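Local coordinates for protein glycosyl transferase family 9 (Veillonella parvula, PDB 3TOV) that is a family 9 glycosyltransferase of the GT-B clan, probably transferring a heptose or related sugar from an activated donor onto a saccharide acceptor, at residues G271-G276 and Y295-A300; V284-P289 and I303-M308. All coordinates share one frame; numbering follows the deposited sequence.

Both contacts belong to the C-terminal Rossmann-like half of the chain and touch each other, their centres about 13 Å apart. Contact 1 is the more central and buried, about 5 Å from the centre of the chain: a small interface of helix 271-277 against a loop, made by a weak histidine bond to a backbone carbonyl and a selenomethionine end. Contact 2, about 17 Å from that centre, is only partly buried, its outer strand at the sheet edge; it covers more surface and is governed by backbone bonds between two parallel strands, with apolar side chains on both faces. Tyr287 of contact 2 joins them, its OH packing against Gly296, Tyr295 and Met273 of contact 1.

Contact 1. Residues G271-G276 and Y295-A300; sequences GPMHVG and YGPYQA
His274 reaches from its helix to a backbone carbonyl in the loop, with Met273 CE of the preceding residue lying over one face of its imidazole. His274 NE2 donates to Tyr295 O at 3.3 Å, a weak bond bent to 146° at the hydrogen. The oxygen meets the ring at its edge, near the plane, and Gly296 O stands farther along the same edge, 3.9 Å from His274 NE2. With CG turned away from its own carbonyl carbon (chi1 -54°), the imidazole extends toward the loop from a backbone that stays 7.0 Å off, measured from His274 CA to Pro297 CA.

Selenomethionine Met273 starts out extended, CG opposite the backbone N, then bends at chi3 (68°), which folds CE back over the rim of the histidine ring. Met273 CE also faces the loop, 3.8 Å from Tyr295 O and 4.3 Å from Pro297 CD. In this half of the GT-B fold, helix 271-277 follows strand 264-268 of the parallel sheet, and the loop leads from helix 292-295 into edge strand 302-305. Were an alanine to replace His274, the Tyr295 carbonyl would probably lose its N-H partner, and the Met273 methyl the ring face it lies on.

Leu24 of the N-terminal half touches both His274 and Tyr295, which places the contact beside the cleft between the two halves. Pro297, centre of an inverse gamma turn, also begins a type II turn that ends at Ala300.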
loop_
_atom_site.group_PDB
_atom_site.type_symbol
_atom_site.label_atom_id
_atom_site.label_comp_id
_atom_site.label_asym_id
_atom_site.label_seq_id
_atom_site.Cartn_x
_atom_site.Cartn_y
_atom_site.Cartn_z
ATOM N N GLY A 271 2.856 -4.563 1.671
ATOM C CA GLY A 271 1.809 -3.565 1.813
ATOM C C GLY A 271 2.065 -2.435 2.796
ATOM O O GLY A 271 1.758 -1.278 2.512
ATOM N N PRO A 272 2.611 -2.760 3.974
ATOM C CA PRO A 272 2.920 -1.705 4.947
ATOM C C PRO A 272 3.839 -0.626 4.384
ATOM O O PRO A 272 3.830 0.489 4.899
ATOM C CB PRO A 272 3.629 -2.464 6.067
ATOM C CG PRO A 272 3.060 -3.841 5.986
ATOM C CD PRO A 272 2.820 -4.107 4.529
HETATM N N MSE A 273 4.622 -0.950 3.358
HETATM C CA MSE A 273 5.468 0.052 2.707
HETATM C C MSE A 273 4.625 1.150 2.049
HETATM O O MSE A 273 4.946 2.334 2.141
HETATM C CB MSE A 273 6.369 -0.604 1.672
HETATM C CG MSE A 273 7.377 0.338 1.034
HETATM SE SE MSE A 273 8.125 -0.394 -0.613
HETATM C CE MSE A 273 6.552 -0.355 -1.769
ATOM N N HIS A 274 3.536 0.759 1.394
ATOM C CA HIS A 274 2.618 1.740 0.832
ATOM C C HIS A 274 1.888 2.555 1.915
ATOM O O HIS A 274 1.702 3.767 1.767
ATOM C CB HIS A 274 1.652 1.075 -0.146
ATOM C CG HIS A 274 2.338 0.292 -1.220
ATOM N ND1 HIS A 274 2.503 -1.075 -1.154
ATOM C CD2 HIS A 274 2.924 0.685 -2.376
ATOM C CE1 HIS A 274 3.147 -1.493 -2.229
ATOM N NE2 HIS A 274 3.416 -0.445 -2.986
ATOM N N VAL A 275 1.492 1.898 3.003
ATOM C CA VAL A 275 0.929 2.603 4.152
ATOM C C VAL A 275 1.882 3.696 4.617
ATOM O O VAL A 275 1.478 4.816 4.894
ATOM C CB VAL A 275 0.681 1.651 5.337
ATOM C CG1 VAL A 275 0.166 2.428 6.545
ATOM C CG2 VAL A 275 -0.283 0.542 4.941
ATOM N N GLY A 276 3.159 3.362 4.708
ATOM C CA GLY A 276 4.153 4.344 5.086
ATOM C C GLY A 276 4.085 5.524 4.144
ATOM O O GLY A 276 3.813 6.644 4.567
ATOM N N TYR A 295 5.383 -2.132 -8.763
ATOM C CA TYR A 295 4.783 -1.938 -7.448
ATOM C C TYR A 295 5.724 -1.285 -6.416
ATOM O O TYR A 295 5.645 -1.563 -5.217
ATOM C CB TYR A 295 4.175 -3.246 -6.922
ATOM C CG TYR A 295 2.988 -3.741 -7.714
ATOM C CD1 TYR A 295 1.696 -3.339 -7.398
ATOM C CD2 TYR A 295 3.151 -4.613 -8.772
ATOM C CE1 TYR A 295 0.593 -3.792 -8.129
ATOM C CE2 TYR A 295 2.064 -5.072 -9.498
ATOM C CZ TYR A 295 0.786 -4.657 -9.180
ATOM O OH TYR A 295 -0.296 -5.121 -9.912
ATOM N N GLY A 296 6.596 -0.399 -6.876
ATOM C CA GLY A 296 7.481 0.287 -5.965
ATOM C C GLY A 296 6.825 1.500 -5.332
ATOM O O GLY A 296 5.597 1.661 -5.399
ATOM N N PRO A 297 7.650 2.353 -4.698
ATOM C CA PRO A 297 7.317 3.625 -4.043
ATOM C C PRO A 297 6.775 4.683 -4.999
ATOM O O PRO A 297 7.535 5.485 -5.555
ATOM C CB PRO A 297 8.655 4.089 -3.474
ATOM C CG PRO A 297 9.435 2.850 -3.304
ATOM C CD PRO A 297 9.036 1.946 -4.427
ATOM N N TYR A 298 5.460 4.699 -5.164
ATOM C CA TYR A 298 4.832 5.629 -6.086
ATOM C C TYR A 298 4.857 7.058 -5.588
ATOM O O TYR A 298 4.347 7.340 -4.500
ATOM C CB TYR A 298 3.387 5.234 -6.292
ATOM C CG TYR A 298 2.614 6.192 -7.142
ATOM C CD1 TYR A 298 2.750 6.176 -8.522
ATOM C CD2 TYR A 298 1.733 7.101 -6.573
ATOM C CE1 TYR A 298 2.032 7.035 -9.318
ATOM C CE2 TYR A 298 1.006 7.970 -7.358
ATOM C CZ TYR A 298 1.157 7.930 -8.735
ATOM O OH TYR A 298 0.435 8.785 -9.546
ATOM N N GLN A 299 5.417 7.959 -6.396
ATOM C CA GLN A 299 5.371 9.379 -6.086
ATOM C C GLN A 299 5.928 9.625 -4.676
ATOM O O GLN A 299 5.389 10.425 -3.909
ATOM C CB GLN A 299 3.925 9.851 -6.172
ATOM C CG GLN A 299 3.734 11.316 -6.433
ATOM C CD GLN A 299 2.817 11.561 -7.632
ATOM O OE1 GLN A 299 2.980 10.944 -8.698
ATOM N NE2 GLN A 299 1.844 12.457 -7.461
ATOM N N ALA A 300 7.013 8.934 -4.339
ATOM C CA ALA A 300 7.523 8.958 -2.971
ATOM C C ALA A 300 8.959 9.469 -2.851
ATOM O O ALA A 300 9.757 9.357 -3.786
ATOM C CB ALA A 300 7.414 7.566 -2.353
#

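Contact 2. Residues V284-P289 and I303-M308; sequences VALYGP and IVLETM
Ala285 is gripped through both of its backbone polar atoms by the neighbouring strand: Ala285 N donates to Ile303 O at 3.0 Å, and Ala285 O accepts from Leu305 N at 2.9 Å, both bonds close to straight. This is the compact part of the contact. On the face that carries Val284, Leu286, Ile303 and Leu305, Val284 and Leu305 cross obliquely, CG1 of Val284 meeting CD1 of Leu305 at 3.9 Å, and helix 334-347 packs on Val284 and Ile303. On the opposite face, the small Ala285 CB lies 4.3 Å from Val304 CG2, and Met273 of helix 271-277 reaches Ala285. Val304 puts CG1 opposite its backbone N (chi1 174°), and this methyl meets the Tyr287 ring obliquely, nearest at CD2.

Segments 284-286 and 303-305 run parallel with 25° between their directions; they belong to strands 283-286 and 302-305, the first and last elements of a beta-alpha-beta unit connected through helix 292-295. Strand 302-305 is outermost in its parallel sheet, while strand 283-286 is also bonded through its backbone to 264-268 on its other flank, as expected of the Rossmann-like C-terminal half of a GT-B enzyme.

Past the strands the backbone pairing becomes weaker and more uneven, and partly exposed Glu306 and Thr307 and exposed Pro289 mark the solvent side. Tyr287 N makes a weak bond to Leu305 O at 3.2 Å, after which Gly288 O takes over as acceptor. Thr307 N reaches Gly288 O at 3.0 Å from above the carbonyl plane, 43° out of it, and Thr307 OG1 adds a second, weak bond. Glu306, N-cap of helix 307-316, packs CB, rather than its carboxylate, against Gly288 O at 3.4 Å. Pro289 just brushes Thr307 OG1, through its N, CB and CD, without a hydrogen bond.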
loop_
_atom_site.group_PDB
_atom_site.type_symbol
_atom_site.label_atom_id
_atom_site.label_comp_id
_atom_site.label_asym_id
_atom_site.label_seq_id
_atom_site.Cartn_x
_atom_site.Cartn_y
_atom_site.Cartn_z
ATOM N N VAL A 284 13.267 3.698 2.878
ATOM C CA VAL A 284 14.380 2.908 2.372
ATOM C C VAL A 284 13.779 1.540 2.103
ATOM O O VAL A 284 13.279 0.885 3.020
ATOM C CB VAL A 284 15.557 2.796 3.366
ATOM C CG1 VAL A 284 16.593 1.840 2.823
ATOM C CG2 VAL A 284 16.204 4.158 3.631
ATOM N N ALA A 285 13.794 1.117 0.848
ATOM C CA ALA A 285 13.076 -0.084 0.469
ATOM C C ALA A 285 14.011 -1.152 -0.088
ATOM O O ALA A 285 14.799 -0.885 -0.986
ATOM C CB ALA A 285 11.997 0.255 -0.533
ATOM N N LEU A 286 13.910 -2.367 0.436
ATOM C CA LEU A 286 14.822 -3.423 0.034
ATOM C C LEU A 286 14.202 -4.358 -0.981
ATOM O O LEU A 286 13.496 -5.290 -0.615
ATOM C CB LEU A 286 15.291 -4.221 1.245
ATOM C CG LEU A 286 16.416 -3.597 2.065
ATOM C CD1 LEU A 286 15.945 -2.380 2.830
ATOM C CD2 LEU A 286 16.949 -4.628 3.017
ATOM N N TYR A 287 14.470 -4.099 -2.258
ATOM C CA TYR A 287 14.133 -5.030 -3.327
ATOM C C TYR A 287 15.370 -5.848 -3.611
ATOM O O TYR A 287 16.484 -5.320 -3.622
ATOM C CB TYR A 287 13.766 -4.246 -4.573
ATOM C CG TYR A 287 12.411 -3.603 -4.498
ATOM C CD1 TYR A 287 11.376 -4.046 -5.308
ATOM C CD2 TYR A 287 12.156 -2.573 -3.602
ATOM C CE1 TYR A 287 10.129 -3.478 -5.239
ATOM C CE2 TYR A 287 10.902 -1.997 -3.520
ATOM C CZ TYR A 287 9.892 -2.455 -4.344
ATOM O OH TYR A 287 8.634 -1.898 -4.292
ATOM N N GLY A 288 15.222 -7.138 -3.841
ATOM C CA GLY A 288 16.419 -7.924 -4.101
ATOM C C GLY A 288 16.817 -7.764 -5.552
ATOM O O GLY A 288 17.215 -6.680 -5.992
ATOM N N PRO A 289 16.699 -8.861 -6.303
ATOM C CA PRO A 289 16.675 -8.956 -7.759
ATOM C C PRO A 289 15.255 -8.726 -8.258
ATOM O O PRO A 289 14.860 -9.276 -9.286
ATOM C CB PRO A 289 17.026 -10.421 -7.992
ATOM C CG PRO A 289 16.367 -11.110 -6.846
ATOM C CD PRO A 289 16.597 -10.187 -5.671
ATOM N N ILE A 303 14.286 5.485 -1.670
ATOM C CA ILE A 303 15.517 4.994 -2.252
ATOM C C ILE A 303 15.361 3.488 -2.229
ATOM O O ILE A 303 15.227 2.878 -1.170
ATOM C CB ILE A 303 16.757 5.320 -1.391
ATOM C CG1 ILE A 303 17.064 6.802 -1.358
ATOM C CG2 ILE A 303 17.988 4.594 -1.893
ATOM C CD1 ILE A 303 18.228 7.079 -0.430
ATOM N N VAL A 304 15.380 2.890 -3.403
ATOM C CA VAL A 304 15.203 1.469 -3.546
ATOM C C VAL A 304 16.566 0.811 -3.736
ATOM O O VAL A 304 17.312 1.159 -4.647
ATOM C CB VAL A 304 14.287 1.216 -4.736
ATOM C CG1 VAL A 304 14.161 -0.274 -5.055
ATOM C CG2 VAL A 304 12.959 1.860 -4.450
ATOM N N LEU A 305 16.904 -0.124 -2.856
ATOM C CA LEU A 305 18.185 -0.806 -2.940
ATOM C C LEU A 305 17.977 -2.117 -3.654
ATOM O O LEU A 305 17.333 -3.006 -3.113
ATOM C CB LEU A 305 18.764 -1.059 -1.543
ATOM C CG LEU A 305 18.835 0.172 -0.627
ATOM C CD1 LEU A 305 19.225 -0.179 0.800
ATOM C CD2 LEU A 305 19.768 1.226 -1.209
ATOM N N GLU A 306 18.503 -2.231 -4.874
ATOM C CA GLU A 306 18.460 -3.500 -5.588
ATOM C C GLU A 306 19.848 -4.063 -5.899
ATOM O O GLU A 306 20.868 -3.421 -5.663
ATOM C CB GLU A 306 17.595 -3.399 -6.846
ATOM C CG GLU A 306 17.456 -1.991 -7.400
ATOM C CD GLU A 306 16.452 -1.902 -8.543
ATOM O OE1 GLU A 306 15.973 -2.965 -9.024
ATOM O OE2 GLU A 306 16.153 -0.757 -8.947
ATOM N N THR A 307 19.869 -5.285 -6.414
ATOM C CA THR A 307 21.103 -6.001 -6.691
ATOM C C THR A 307 22.209 -5.217 -7.445
ATOM O O THR A 307 23.348 -5.187 -6.980
ATOM C CB THR A 307 20.803 -7.342 -7.396
ATOM O OG1 THR A 307 20.122 -8.216 -6.489
ATOM C CG2 THR A 307 22.104 -8.006 -7.858
HETATM N N MSE A 308 21.893 -4.608 -8.593
HETATM C CA MSE A 308 22.878 -3.789 -9.316
HETATM C C MSE A 308 23.595 -2.799 -8.402
HETATM O O MSE A 308 24.829 -2.735 -8.391
HETATM C CB MSE A 308 22.252 -2.993 -10.468
HETATM C CG MSE A 308 22.466 -3.548 -11.879
HETATM SE SE MSE A 308 24.226 -4.285 -12.334
HETATM C CE MSE A 308 25.287 -3.119 -11.223
#